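Local coordinates for protein citrate synthase (Pyrobaculum aerophilum, PDB 2IBP) that probably catalyses the condensation of oxaloacetate with acetyl-CoA and water to give citrate and CoA, a step of the tricarboxylic acid cycle, at residues S37-E42 with R290-Y295; R91-A96 with M158-A163; Y164-S169 with M190-E195; G264-A269 with F320-A325; G314-L319 with F353-I358. One frame throughout, in Å; residues are numbered along the deposited sequence.

Interaction 1. Residues S37-E42 with R290-Y295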
# COMPACT_ATOMS: atom_id res chain seq x y z
N SER A 37 -19.84 3.92 6.36
CA SER A 37 -20.85 3.16 5.63
C SER A 37 -21.19 1.89 6.37
O SER A 37 -20.42 1.42 7.22
CB SER A 37 -20.39 2.83 4.21
OG SER A 37 -19.25 1.96 4.24
N ASP A 38 -22.34 1.32 6.05
CA ASP A 38 -22.79 0.10 6.68
C ASP A 38 -23.58 -0.68 5.69
O ASP A 38 -24.26 -0.11 4.85
CB ASP A 38 -23.69 0.41 7.88
CG ASP A 38 -23.92 -0.80 8.77
OD1 ASP A 38 -23.03 -1.68 8.84
OD2 ASP A 38 -25.00 -0.89 9.40
N ILE A 39 -23.46 -2.00 5.78
CA ILE A 39 -24.22 -2.89 4.92
C ILE A 39 -25.00 -3.87 5.76
O ILE A 39 -24.46 -4.45 6.71
CB ILE A 39 -23.30 -3.75 4.05
CG1 ILE A 39 -22.46 -2.88 3.11
CG2 ILE A 39 -24.12 -4.76 3.24
CD1 ILE A 39 -21.30 -3.63 2.51
N ASP A 40 -26.29 -3.99 5.45
CA ASP A 40 -27.11 -5.06 6.02
C ASP A 40 -27.22 -6.07 4.88
O ASP A 40 -28.00 -5.88 3.94
CB ASP A 40 -28.48 -4.59 6.46
CG ASP A 40 -29.31 -5.71 7.07
OD1 ASP A 40 -29.13 -6.88 6.67
OD2 ASP A 40 -30.12 -5.42 7.98
N GLY A 41 -26.39 -7.10 4.93
CA GLY A 41 -26.34 -8.11 3.89
C GLY A 41 -27.60 -8.95 3.76
O GLY A 41 -27.94 -9.38 2.66
N GLU A 42 -28.28 -9.20 4.87
CA GLU A 42 -29.48 -10.02 4.84
C GLU A 42 -30.64 -9.30 4.17
O GLU A 42 -31.39 -9.91 3.40
CB GLU A 42 -29.89 -10.50 6.24
CG GLU A 42 -29.08 -11.69 6.74
CD GLU A 42 -27.59 -11.41 6.87
OE1 GLU A 42 -27.23 -10.28 7.28
OE2 GLU A 42 -26.79 -12.33 6.62
N ARG A 290 -20.21 -12.02 -0.81
CA ARG A 290 -19.76 -12.42 0.52
C ARG A 290 -20.59 -11.74 1.61
O ARG A 290 -20.76 -12.29 2.70
CB ARG A 290 -18.29 -12.06 0.67
CG ARG A 290 -17.59 -12.76 1.81
CD ARG A 290 -16.15 -12.30 1.86
NE ARG A 290 -16.07 -10.86 2.04
CZ ARG A 290 -16.00 -10.26 3.23
NH1 ARG A 290 -15.92 -10.98 4.34
NH2 ARG A 290 -15.95 -8.93 3.30
N VAL A 291 -21.12 -10.56 1.31
CA VAL A 291 -21.94 -9.82 2.27
C VAL A 291 -23.43 -9.83 1.91
O VAL A 291 -24.26 -10.20 2.74
CB VAL A 291 -21.47 -8.35 2.39
CG1 VAL A 291 -22.28 -7.64 3.44
CG2 VAL A 291 -19.99 -8.29 2.74
N TYR A 292 -23.77 -9.42 0.69
CA TYR A 292 -25.16 -9.41 0.28
C TYR A 292 -25.75 -10.81 0.09
O TYR A 292 -25.25 -11.60 -0.73
CB TYR A 292 -25.37 -8.61 -1.02
CG TYR A 292 -25.09 -7.14 -0.85
CD1 TYR A 292 -25.88 -6.37 -0.01
CD2 TYR A 292 -24.06 -6.52 -1.55
CE1 TYR A 292 -25.61 -5.03 0.17
CE2 TYR A 292 -23.79 -5.18 -1.38
CZ TYR A 292 -24.58 -4.44 -0.53
OH TYR A 292 -24.32 -3.09 -0.37
N LYS A 293 -26.80 -11.09 0.86
CA LYS A 293 -27.56 -12.35 0.75
C LYS A 293 -28.95 -11.94 0.29
O LYS A 293 -29.97 -12.40 0.81
CB LYS A 293 -27.61 -13.05 2.12
CG LYS A 293 -26.25 -13.25 2.75
CD LYS A 293 -25.31 -14.05 1.87
CE LYS A 293 -23.90 -14.02 2.41
NZ LYS A 293 -22.94 -14.80 1.59
N ALA A 294 -28.95 -10.98 -0.62
CA ALA A 294 -30.12 -10.37 -1.18
C ALA A 294 -29.62 -9.62 -2.39
O ALA A 294 -28.41 -9.52 -2.61
CB ALA A 294 -30.72 -9.38 -0.19
N TYR A 295 -30.54 -9.11 -3.19
CA TYR A 295 -30.15 -8.36 -4.37
C TYR A 295 -29.33 -7.16 -3.88
O TYR A 295 -29.69 -6.50 -2.90
CB TYR A 295 -31.39 -7.90 -5.14
CG TYR A 295 -31.18 -7.76 -6.62
CD1 TYR A 295 -30.45 -6.70 -7.15
CD2 TYR A 295 -31.77 -8.65 -7.51
CE1 TYR A 295 -30.26 -6.57 -8.51
CE2 TYR A 295 -31.64 -8.49 -8.87
CZ TYR A 295 -30.85 -7.47 -9.37
OH TYR A 295 -30.70 -7.33 -10.72
O HOH W 1 -24.12 -11.11 5.22
O HOH W 2 -31.01 -12.94 3.43
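Gly41 and Tyr292 bring their CA atoms within 4.0 Å of each other where residues 39-42, leaving strand 37-40, run at 53° to residues 291-294 of an irregular loop. A single backbone bond ties the two: Lys293 N donates to Gly41 O over 2.7 Å. Gly41 CA also lies 3.2 Å from Val291 O in a CA-H...O contact, and any side chain at Gly41 would run into that oxygen. Ile39 supplies the apolar part. Its CG2, turned anti to the backbone N while CG1 takes chi1 -62°, presses tightly on Val291 CG1 and meets Tyr292 CE1 at 3.4 Å. In the citrate synthase fold this joins an outermost strand of a small antiparallel sheet to the loop following His289, a predicted active-site residue whose ring meets that of Tyr292 and whose ND1 accepts from Val291 N and Tyr292 N. Tyr292 OH bonds to His214 NE2. A leucine in place of Tyr292 would probably leave His214 without this partner and open a gap beside Ile39 CG2. Toward the exposed Glu42, water takes over: one molecule donates to Val291 O at 2.6 Å and to Glu42 OE2, while another bridges the carbonyl oxygens of Glu42 and Lys293.

Interaction 2. Residues R91-A96 with M158-A163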
# COMPACT_ATOMS: atom_id res chain seq x y z
N ARG A 91 -9.27 20.15 -9.90
CA ARG A 91 -9.25 19.12 -10.95
C ARG A 91 -7.95 19.04 -11.73
O ARG A 91 -7.52 17.95 -12.11
CB ARG A 91 -10.38 19.33 -11.95
CG ARG A 91 -11.73 19.12 -11.37
CD ARG A 91 -12.76 19.46 -12.41
NE ARG A 91 -14.11 19.27 -11.90
CZ ARG A 91 -15.21 19.65 -12.55
NH1 ARG A 91 -15.11 20.32 -13.69
NH2 ARG A 91 -16.39 19.41 -12.03
N GLU A 92 -7.36 20.18 -12.05
CA GLU A 92 -6.16 20.19 -12.89
C GLU A 92 -4.97 19.62 -12.13
O GLU A 92 -4.88 19.76 -10.91
CB GLU A 92 -5.85 21.60 -13.38
CG GLU A 92 -4.69 21.69 -14.37
CD GLU A 92 -4.86 20.84 -15.62
OE1 GLU A 92 -5.25 21.39 -16.67
OE2 GLU A 92 -4.66 19.61 -15.55
N LEU A 93 -4.10 18.94 -12.87
CA LEU A 93 -2.94 18.32 -12.28
C LEU A 93 -1.73 19.20 -12.45
O LEU A 93 -1.65 20.04 -13.36
CB LEU A 93 -2.69 16.96 -12.96
CG LEU A 93 -3.87 15.99 -12.92
CD1 LEU A 93 -3.56 14.74 -13.77
CD2 LEU A 93 -4.23 15.64 -11.48
N HIS A 94 -0.74 18.97 -11.59
CA HIS A 94 0.55 19.64 -11.64
C HIS A 94 1.27 19.19 -12.92
O HIS A 94 1.16 18.01 -13.32
CB HIS A 94 1.37 19.23 -10.42
CG HIS A 94 2.64 20.01 -10.25
ND1 HIS A 94 3.78 19.75 -10.99
CD2 HIS A 94 2.97 21.00 -9.39
CE1 HIS A 94 4.73 20.59 -10.63
NE2 HIS A 94 4.27 21.36 -9.66
N PRO A 95 1.99 20.09 -13.59
CA PRO A 95 2.67 19.67 -14.80
C PRO A 95 3.54 18.42 -14.64
O PRO A 95 3.63 17.61 -15.55
CB PRO A 95 3.50 20.90 -15.17
CG PRO A 95 2.75 22.04 -14.63
CD PRO A 95 2.13 21.54 -13.35
N ALA A 96 4.20 18.25 -13.48
CA ALA A 96 5.05 17.09 -13.25
C ALA A 96 4.22 15.82 -13.29
O ALA A 96 4.64 14.80 -13.84
CB ALA A 96 5.78 17.20 -11.92
N MET A 158 -8.74 12.54 -9.33
CA MET A 158 -8.71 11.18 -9.86
C MET A 158 -9.22 11.09 -11.31
O MET A 158 -8.57 10.49 -12.16
CB MET A 158 -9.42 10.21 -8.95
CG MET A 158 -8.99 8.78 -9.15
SD MET A 158 -7.28 8.50 -8.63
CE MET A 158 -7.37 8.82 -6.89
N PRO A 159 -10.37 11.72 -11.62
CA PRO A 159 -10.83 11.61 -13.01
C PRO A 159 -9.89 12.23 -14.02
O PRO A 159 -9.83 11.79 -15.17
CB PRO A 159 -12.17 12.35 -13.00
CG PRO A 159 -12.60 12.32 -11.55
CD PRO A 159 -11.33 12.47 -10.80
N THR A 160 -9.18 13.27 -13.62
CA THR A 160 -8.25 13.93 -14.53
C THR A 160 -7.10 12.98 -14.86
O THR A 160 -6.66 12.88 -16.01
CB THR A 160 -7.73 15.24 -13.91
OG1 THR A 160 -8.83 15.96 -13.36
CG2 THR A 160 -7.03 16.08 -14.97
N ILE A 161 -6.60 12.31 -13.84
CA ILE A 161 -5.52 11.35 -14.02
C ILE A 161 -5.96 10.26 -15.00
O ILE A 161 -5.26 9.96 -15.98
CB ILE A 161 -5.11 10.72 -12.69
CG1 ILE A 161 -4.49 11.77 -11.77
CG2 ILE A 161 -4.09 9.59 -12.94
CD1 ILE A 161 -4.14 11.24 -10.40
N VAL A 162 -7.12 9.69 -14.75
CA VAL A 162 -7.67 8.64 -15.61
C VAL A 162 -7.82 9.10 -17.05
O VAL A 162 -7.37 8.44 -17.99
CB VAL A 162 -8.99 8.11 -15.03
CG1 VAL A 162 -9.64 7.10 -15.99
CG2 VAL A 162 -8.77 7.51 -13.64
N ALA A 163 -8.51 10.23 -17.23
CA ALA A 163 -8.78 10.76 -18.56
C ALA A 163 -7.50 11.13 -19.31
O ALA A 163 -7.37 10.83 -20.51
CB ALA A 163 -9.71 11.97 -18.48
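Arg91 and Thr160 meet where the link from helix 77-90 to helix 95-103 rests on the long helix 141-169, inside the largely helical citrate synthase fold. The tight part is buried. Thr160 OG1, placed beside its own backbone N by a chi1 of -46°, donates to Arg91 O at 2.7 Å, approaching with a tilt from the carbonyl plane; a loop carbonyl is thus satisfied by a hydroxyl on the helix surface. Next to it Leu93 and Thr160 run antiparallel side by side, Leu93 CG 3.8 Å from Thr160 CG2, and the leucine lies across Ile161. Leu93 CD1 comes within 3.7 Å of Ile161 CG1; both side chains also touch helix 109-123, Leu93 at Glu120 and Ile161 at Ala116 and Val117. The partly exposed side is looser: Glu92 comes no nearer than 4.3 Å, from its OE2 to Thr160 CG2. Its carboxylate is bonded to other residues, OE1 forming a salt bridge with Arg176 and OE2 a hydrogen bond with Tyr164 OH. The link then turns into helix 95-103 at His94, the N-cap, whose ND1 accepts from Ala96 N. Within the same link Glu92 OE2 turns its anti lone pair to Leu93 N, 2.8 Å away.

Interaction 3. Residues Y164-S169 with M190-E195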
# COMPACT_ATOMS: atom_id res chain seq x y z
N TYR A 164 -6.53 11.75 -18.63
CA TYR A 164 -5.29 12.14 -19.29
C TYR A 164 -4.54 10.90 -19.76
O TYR A 164 -4.04 10.86 -20.87
CB TYR A 164 -4.39 12.92 -18.34
CG TYR A 164 -4.74 14.39 -18.18
CD1 TYR A 164 -5.98 14.88 -18.57
CD2 TYR A 164 -3.87 15.25 -17.52
CE1 TYR A 164 -6.30 16.23 -18.42
CE2 TYR A 164 -4.20 16.59 -17.33
CZ TYR A 164 -5.43 17.07 -17.77
OH TYR A 164 -5.79 18.39 -17.57
N HIS A 165 -4.56 9.86 -18.94
CA HIS A 165 -3.91 8.64 -19.35
C HIS A 165 -4.62 8.07 -20.57
O HIS A 165 -3.96 7.65 -21.54
CB HIS A 165 -3.90 7.61 -18.25
CG HIS A 165 -3.10 6.41 -18.59
ND1 HIS A 165 -3.64 5.32 -19.23
CD2 HIS A 165 -1.76 6.19 -18.54
CE1 HIS A 165 -2.69 4.44 -19.48
NE2 HIS A 165 -1.54 4.95 -19.08
N TYR A 166 -5.94 8.05 -20.54
CA TYR A 166 -6.71 7.54 -21.68
C TYR A 166 -6.30 8.27 -22.95
O TYR A 166 -5.98 7.65 -23.96
CB TYR A 166 -8.20 7.64 -21.45
CG TYR A 166 -8.99 7.32 -22.70
CD1 TYR A 166 -9.06 6.02 -23.16
CD2 TYR A 166 -9.59 8.33 -23.44
CE1 TYR A 166 -9.73 5.72 -24.33
CE2 TYR A 166 -10.30 8.03 -24.59
CZ TYR A 166 -10.34 6.74 -25.04
OH TYR A 166 -11.04 6.46 -26.21
N ARG A 167 -6.32 9.60 -22.91
CA ARG A 167 -5.96 10.42 -24.06
C ARG A 167 -4.55 10.11 -24.54
O ARG A 167 -4.33 9.88 -25.72
CB ARG A 167 -6.08 11.89 -23.71
CG ARG A 167 -7.47 12.32 -23.29
CD ARG A 167 -8.48 12.26 -24.40
NE ARG A 167 -8.17 13.20 -25.49
CZ ARG A 167 -8.99 13.40 -26.52
NH1 ARG A 167 -10.14 12.74 -26.58
NH2 ARG A 167 -8.66 14.25 -27.46
N PHE A 168 -3.58 10.15 -23.62
CA PHE A 168 -2.21 9.86 -24.00
C PHE A 168 -2.05 8.45 -24.54
O PHE A 168 -1.25 8.24 -25.45
CB PHE A 168 -1.23 10.07 -22.85
CG PHE A 168 -1.02 11.50 -22.46
CD1 PHE A 168 -0.76 12.47 -23.41
CD2 PHE A 168 -0.85 11.82 -21.13
CE1 PHE A 168 -0.47 13.77 -23.02
CE2 PHE A 168 -0.58 13.12 -20.74
CZ PHE A 168 -0.35 14.09 -21.69
N SER A 169 -2.78 7.49 -23.98
CA SER A 169 -2.65 6.09 -24.41
C SER A 169 -3.09 5.92 -25.86
O SER A 169 -2.65 5.00 -26.56
CB SER A 169 -3.45 5.14 -23.50
OG SER A 169 -4.83 5.24 -23.76
N MET A 190 -13.44 15.01 -20.65
CA MET A 190 -12.00 14.84 -20.69
C MET A 190 -11.59 13.55 -21.40
O MET A 190 -10.53 13.48 -22.02
CB MET A 190 -11.42 14.88 -19.28
CG MET A 190 -11.53 16.23 -18.60
SD MET A 190 -10.55 16.27 -17.10
CE MET A 190 -11.34 14.95 -16.20
N MET A 191 -12.44 12.52 -21.31
CA MET A 191 -12.14 11.26 -21.98
C MET A 191 -12.29 11.40 -23.48
O MET A 191 -11.39 11.03 -24.22
CB MET A 191 -13.10 10.16 -21.52
CG MET A 191 -12.85 9.65 -20.12
SD MET A 191 -11.40 8.58 -20.06
CE MET A 191 -12.02 7.13 -20.93
N PHE A 192 -13.40 11.98 -23.91
CA PHE A 192 -13.74 11.97 -25.32
C PHE A 192 -13.72 13.29 -26.08
O PHE A 192 -13.83 13.29 -27.30
CB PHE A 192 -15.06 11.25 -25.50
CG PHE A 192 -15.09 9.89 -24.88
CD1 PHE A 192 -14.19 8.91 -25.27
CD2 PHE A 192 -16.00 9.58 -23.89
CE1 PHE A 192 -14.22 7.66 -24.69
CE2 PHE A 192 -16.06 8.32 -23.34
CZ PHE A 192 -15.15 7.35 -23.73
N GLY A 193 -13.53 14.40 -25.37
CA GLY A 193 -13.37 15.71 -26.01
C GLY A 193 -14.64 16.38 -26.47
O GLY A 193 -14.60 17.35 -27.23
N ARG A 194 -15.78 15.86 -26.04
CA ARG A 194 -17.07 16.47 -26.35
C ARG A 194 -17.93 16.43 -25.10
O ARG A 194 -17.77 15.54 -24.26
CB ARG A 194 -17.73 15.72 -27.50
CG ARG A 194 -17.99 14.26 -27.22
CD ARG A 194 -18.63 13.57 -28.42
NE ARG A 194 -17.74 13.55 -29.58
CZ ARG A 194 -16.82 12.62 -29.81
NH1 ARG A 194 -16.65 11.60 -28.96
NH2 ARG A 194 -16.06 12.70 -30.90
N GLU A 195 -18.82 17.40 -24.92
CA GLU A 195 -19.69 17.35 -23.76
C GLU A 195 -20.56 16.11 -23.93
O GLU A 195 -21.04 15.82 -25.03
CB GLU A 195 -20.55 18.60 -23.60
CG GLU A 195 -21.47 18.55 -22.38
CD GLU A 195 -22.25 19.83 -22.16
OE1 GLU A 195 -22.10 20.76 -22.99
OE2 GLU A 195 -22.98 19.92 -21.15
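A Met-aromatic contact marks the place where the last turns of helices 141-169 and 183-192 pack together, with Met191 and Tyr166 at its middle. Met191 CE lies over one face of the Tyr166 ring, 3.8 Å from its centroid, in a CH-pi contact, while SD sits obliquely, 3.6 Å from Tyr166 CB. The methionine chain doubles back to do this, bending at chi2 (-75°) and again at chi3. Phe192 takes the far end of the tyrosine: Tyr166 OH lies in the plane of the phenylalanine ring at its edge, 3.7 Å from CE1, and the two ring planes are inclined at 78° in an oblique pair. Helix 183-192 ends here, at Gly193 with its positive phi. Arg167 uses that end, its bent chain laying CD against Met190 O and Met191 O; its NE is engaged by Glu173 O. From there Arg167 NH1 donates nearly straight to Met191 O at 3.2 Å, the oxygen in the guanidinium plane but the nitrogen above the carbonyl plane.

Interaction 4. Residues G264-A269 with F320-A325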
# COMPACT_ATOMS: atom_id res chain seq x y z
N GLY A 264 -23.64 -14.43 -26.40
CA GLY A 264 -24.22 -13.94 -27.64
C GLY A 264 -25.72 -13.97 -27.80
O GLY A 264 -26.30 -13.07 -28.40
N THR A 265 -26.36 -14.98 -27.23
CA THR A 265 -27.80 -15.14 -27.37
C THR A 265 -28.49 -15.32 -26.03
O THR A 265 -28.12 -16.20 -25.25
CB THR A 265 -28.18 -16.32 -28.29
OG1 THR A 265 -29.59 -16.57 -28.20
CG2 THR A 265 -27.44 -17.57 -27.90
N PRO A 266 -29.49 -14.47 -25.73
CA PRO A 266 -30.26 -14.61 -24.49
C PRO A 266 -30.94 -15.98 -24.34
O PRO A 266 -31.29 -16.37 -23.22
CB PRO A 266 -31.31 -13.50 -24.60
CG PRO A 266 -30.74 -12.52 -25.56
CD PRO A 266 -29.90 -13.29 -26.51
N ALA A 267 -31.18 -16.67 -25.46
CA ALA A 267 -31.80 -18.00 -25.46
C ALA A 267 -31.02 -19.01 -24.59
O ALA A 267 -31.59 -20.00 -24.12
CB ALA A 267 -31.91 -18.52 -26.88
N LYS A 268 -29.73 -18.76 -24.40
CA LYS A 268 -28.89 -19.64 -23.60
C LYS A 268 -29.01 -19.41 -22.09
O LYS A 268 -28.48 -20.20 -21.30
CB LYS A 268 -27.44 -19.48 -23.98
CG LYS A 268 -27.06 -19.96 -25.36
CD LYS A 268 -25.61 -19.59 -25.56
CE LYS A 268 -25.05 -20.00 -26.88
NZ LYS A 268 -23.64 -19.48 -26.97
N ALA A 269 -29.74 -18.38 -21.69
CA ALA A 269 -29.85 -18.06 -20.26
C ALA A 269 -30.26 -19.25 -19.39
O ALA A 269 -29.63 -19.54 -18.36
CB ALA A 269 -30.79 -16.89 -20.07
N PHE A 320 -27.52 -6.01 -22.60
CA PHE A 320 -28.60 -5.85 -21.64
C PHE A 320 -29.62 -7.00 -21.76
O PHE A 320 -30.09 -7.55 -20.76
CB PHE A 320 -29.26 -4.49 -21.78
CG PHE A 320 -30.23 -4.19 -20.71
CD1 PHE A 320 -29.78 -3.77 -19.46
CD2 PHE A 320 -31.59 -4.37 -20.90
CE1 PHE A 320 -30.67 -3.53 -18.45
CE2 PHE A 320 -32.48 -4.14 -19.88
CZ PHE A 320 -32.02 -3.70 -18.65
N ALA A 321 -29.91 -7.40 -22.99
CA ALA A 321 -30.83 -8.50 -23.26
C ALA A 321 -30.31 -9.80 -22.65
O ALA A 321 -31.06 -10.54 -21.99
CB ALA A 321 -31.02 -8.67 -24.76
N ILE A 322 -29.02 -10.07 -22.86
CA ILE A 322 -28.39 -11.27 -22.34
C ILE A 322 -28.35 -11.25 -20.81
O ILE A 322 -28.78 -12.21 -20.15
CB ILE A 322 -26.99 -11.45 -22.92
CG1 ILE A 322 -27.07 -11.67 -24.44
CG2 ILE A 322 -26.24 -12.62 -22.25
CD1 ILE A 322 -25.73 -11.58 -25.15
N ALA A 323 -27.86 -10.15 -20.24
CA ALA A 323 -27.83 -10.01 -18.80
C ALA A 323 -29.22 -10.12 -18.18
O ALA A 323 -29.42 -10.81 -17.18
CB ALA A 323 -27.18 -8.69 -18.40
N SER A 324 -30.21 -9.48 -18.80
CA SER A 324 -31.59 -9.56 -18.30
C SER A 324 -32.15 -10.99 -18.31
O SER A 324 -32.80 -11.42 -17.35
CB SER A 324 -32.50 -8.66 -19.13
OG SER A 324 -32.20 -7.30 -18.89
N ALA A 325 -31.87 -11.72 -19.37
CA ALA A 325 -32.33 -13.11 -19.50
C ALA A 325 -31.74 -13.97 -18.40
O ALA A 325 -32.43 -14.77 -17.77
CB ALA A 325 -31.97 -13.64 -20.87
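Pro266 and Ile322 set the closest approach of the two backbones, CA to CA 4.4 Å, where the loop between helices 252-263 and 269-276 passes helix 319-332. Within the loop Thr265 OG1 accepts from Ala267 N, an ST turn just before helix 269-276. Pro266 lays the rim of its ring on the helix. CG meets Ala321 CB at 3.9 Å, Pro266 CB meets Ala325 CB at 3.8 Å, and CD faces Ile322 CG1, the isoleucine lying across the proline ring. With its CG1 anti to the carbonyl carbon (chi1 -64°) and chi2 extended at 168°, Ile322 reaches along the loop, and its CD1 comes to 3.6 Å from Gly264 C. At the other end Ala269 CB touches Ala325 CB at 3.5 Å, methyl against methyl. With only methyls between them, Ala269 CA and Ala325 CA can approach to 5.6 Å. Since no polar bond joins the two segments, their cohesion here would rest on close fit and on apolar surface withdrawn from water.

Interaction 5. Residues G314-L319 with F353-I358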
# COMPACT_ATOMS: atom_id res chain seq x y z
N GLY A 314 -29.68 2.12 -27.66
CA GLY A 314 -29.73 0.78 -28.22
C GLY A 314 -28.86 -0.20 -27.45
O GLY A 314 -28.09 0.17 -26.58
N ASP A 315 -28.98 -1.47 -27.82
CA ASP A 315 -28.27 -2.55 -27.16
C ASP A 315 -27.64 -3.37 -28.29
O ASP A 315 -27.97 -4.54 -28.44
CB ASP A 315 -29.31 -3.39 -26.41
CG ASP A 315 -28.71 -4.45 -25.50
OD1 ASP A 315 -27.57 -4.27 -24.99
OD2 ASP A 315 -29.43 -5.44 -25.23
N PRO A 316 -26.72 -2.75 -29.06
CA PRO A 316 -26.15 -3.36 -30.27
C PRO A 316 -25.42 -4.68 -30.10
O PRO A 316 -25.29 -5.45 -31.05
CB PRO A 316 -25.19 -2.29 -30.79
CG PRO A 316 -24.93 -1.38 -29.65
CD PRO A 316 -26.15 -1.42 -28.79
N GLN A 317 -24.83 -4.89 -28.93
CA GLN A 317 -24.16 -6.15 -28.64
C GLN A 317 -25.02 -7.07 -27.76
O GLN A 317 -24.55 -8.11 -27.30
CB GLN A 317 -22.78 -5.91 -28.01
CG GLN A 317 -21.68 -5.55 -29.01
CD GLN A 317 -21.87 -4.20 -29.66
OE1 GLN A 317 -22.01 -3.18 -28.99
NE2 GLN A 317 -21.80 -4.17 -30.99
N ASN A 318 -26.28 -6.66 -27.55
CA ASN A 318 -27.28 -7.44 -26.81
C ASN A 318 -26.89 -7.72 -25.37
O ASN A 318 -27.42 -8.64 -24.74
CB ASN A 318 -27.57 -8.75 -27.56
CG ASN A 318 -27.89 -8.52 -29.04
OD1 ASN A 318 -27.24 -9.09 -29.92
ND2 ASN A 318 -28.80 -7.60 -29.30
N LEU A 319 -26.01 -6.88 -24.82
CA LEU A 319 -25.52 -7.08 -23.47
C LEU A 319 -26.65 -7.00 -22.46
O LEU A 319 -26.77 -7.84 -21.57
CB LEU A 319 -24.47 -6.01 -23.15
CG LEU A 319 -23.23 -6.03 -24.03
CD1 LEU A 319 -22.29 -4.90 -23.59
CD2 LEU A 319 -22.54 -7.40 -23.91
N PHE A 353 -20.61 1.21 -19.50
CA PHE A 353 -19.24 1.65 -19.80
C PHE A 353 -18.83 1.16 -21.18
O PHE A 353 -18.26 1.89 -21.97
CB PHE A 353 -18.20 1.10 -18.82
CG PHE A 353 -18.27 1.65 -17.42
CD1 PHE A 353 -18.80 2.88 -17.14
CD2 PHE A 353 -17.61 0.97 -16.40
CE1 PHE A 353 -18.81 3.37 -15.83
CE2 PHE A 353 -17.59 1.46 -15.11
CZ PHE A 353 -18.16 2.67 -14.84
N TYR A 354 -19.09 -0.12 -21.43
CA TYR A 354 -18.74 -0.72 -22.70
C TYR A 354 -19.38 0.07 -23.84
O TYR A 354 -18.72 0.42 -24.81
CB TYR A 354 -19.18 -2.19 -22.73
CG TYR A 354 -18.92 -2.89 -24.05
CD1 TYR A 354 -17.75 -3.61 -24.26
CD2 TYR A 354 -19.87 -2.85 -25.06
CE1 TYR A 354 -17.52 -4.22 -25.47
CE2 TYR A 354 -19.66 -3.50 -26.25
CZ TYR A 354 -18.49 -4.17 -26.45
OH TYR A 354 -18.30 -4.79 -27.67
N TYR A 355 -20.67 0.33 -23.72
CA TYR A 355 -21.39 1.04 -24.76
C TYR A 355 -20.96 2.51 -24.91
O TYR A 355 -21.04 3.08 -26.01
CB TYR A 355 -22.90 0.92 -24.56
CG TYR A 355 -23.48 -0.44 -24.89
CD1 TYR A 355 -23.05 -1.13 -26.02
CD2 TYR A 355 -24.57 -0.94 -24.20
CE1 TYR A 355 -23.62 -2.35 -26.38
CE2 TYR A 355 -25.19 -2.15 -24.58
CZ TYR A 355 -24.70 -2.84 -25.67
OH TYR A 355 -25.29 -4.02 -26.06
N MET A 356 -20.52 3.10 -23.80
CA MET A 356 -20.01 4.47 -23.80
C MET A 356 -18.63 4.59 -24.46
O MET A 356 -18.13 5.70 -24.67
CB MET A 356 -19.91 5.01 -22.38
CG MET A 356 -21.24 5.21 -21.69
SD MET A 356 -20.89 5.75 -20.01
CE MET A 356 -22.52 5.72 -19.27
N GLY A 357 -18.00 3.46 -24.77
CA GLY A 357 -16.70 3.47 -25.42
C GLY A 357 -15.55 3.51 -24.44
O GLY A 357 -14.41 3.81 -24.81
N ILE A 358 -15.83 3.22 -23.17
CA ILE A 358 -14.77 3.20 -22.16
C ILE A 358 -14.10 1.84 -22.27
O ILE A 358 -14.77 0.80 -22.18
CB ILE A 358 -15.34 3.36 -20.76
CG1 ILE A 358 -16.00 4.75 -20.63
CG2 ILE A 358 -14.24 3.12 -19.70
CD1 ILE A 358 -16.75 4.97 -19.34
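A type I beta turn, Asp315 to Asn318, leads into helix 319-332 and receives the phenol of Tyr355 from the last turn of helix 349-356. Tyr355 OH donates to Asp315 OD1 at 2.5 Å, meeting the carboxylate from above its plane, and accepts from Gln317 N at 3.0 Å along a bent path of 137°. One donated and one accepted bond therefore hold the hydroxyl. Asp315 CG, anti to the backbone N (chi1 -172°), brings OD1 to the phenol. The carboxylate also receives Phe320 N on OD1 and Ala321 N on OD2, and its place at a helix start would probably favour the negative charge. Asp315 OD1 and Gln317 OE1 both lie at the edge of the Tyr355 ring, OE1 3.2 Å from CE1, and the carboxylate stands nearly perpendicular to it. Leu319 CD1 sits over one face, 4.1 Å from the centroid, a CH-pi contact; Gly314 O lies over the opposite face. The same methyl touches Tyr354 CD2 at 3.5 Å. Pro316 CD adds an apolar contact, 3.6 Å from Tyr355 CE1. A phenylalanine at Tyr355 would probably leave Gln317 N without its acceptor and Asp315 OD1 without its hydroxyl donor. At Gly357 positive phi and two bonds back into the last turn close helix 349-356, a Schellman motif. A tyrosine at one helix end docks on a beta turn starting another.

Overall arrangement
Interactions 2 and 3 share helix 141-169, with centres about 11 Å apart; Ala163 CB packs on Met190 CB at 3.5 Å. Interactions 4 and 5, about 14 Å between centres, cross along the chain and meet at the start of helix 319-332. Phe192 CZ lies 3.5 Å from Met356 O, so interactions 2, 3, 5 and 4 touch in succession. Gly314 of interaction 5 is about 11 Å from the side chain of Asp308, a magnesium-binding residue. Interaction 1 stands apart, its nearest atoms about 7 Å from interaction 4, but lies closest to the predicted active site: the Val291 side chain is about 4 Å from that of His289, and that of Tyr292 about 9 Å from that of Asp346.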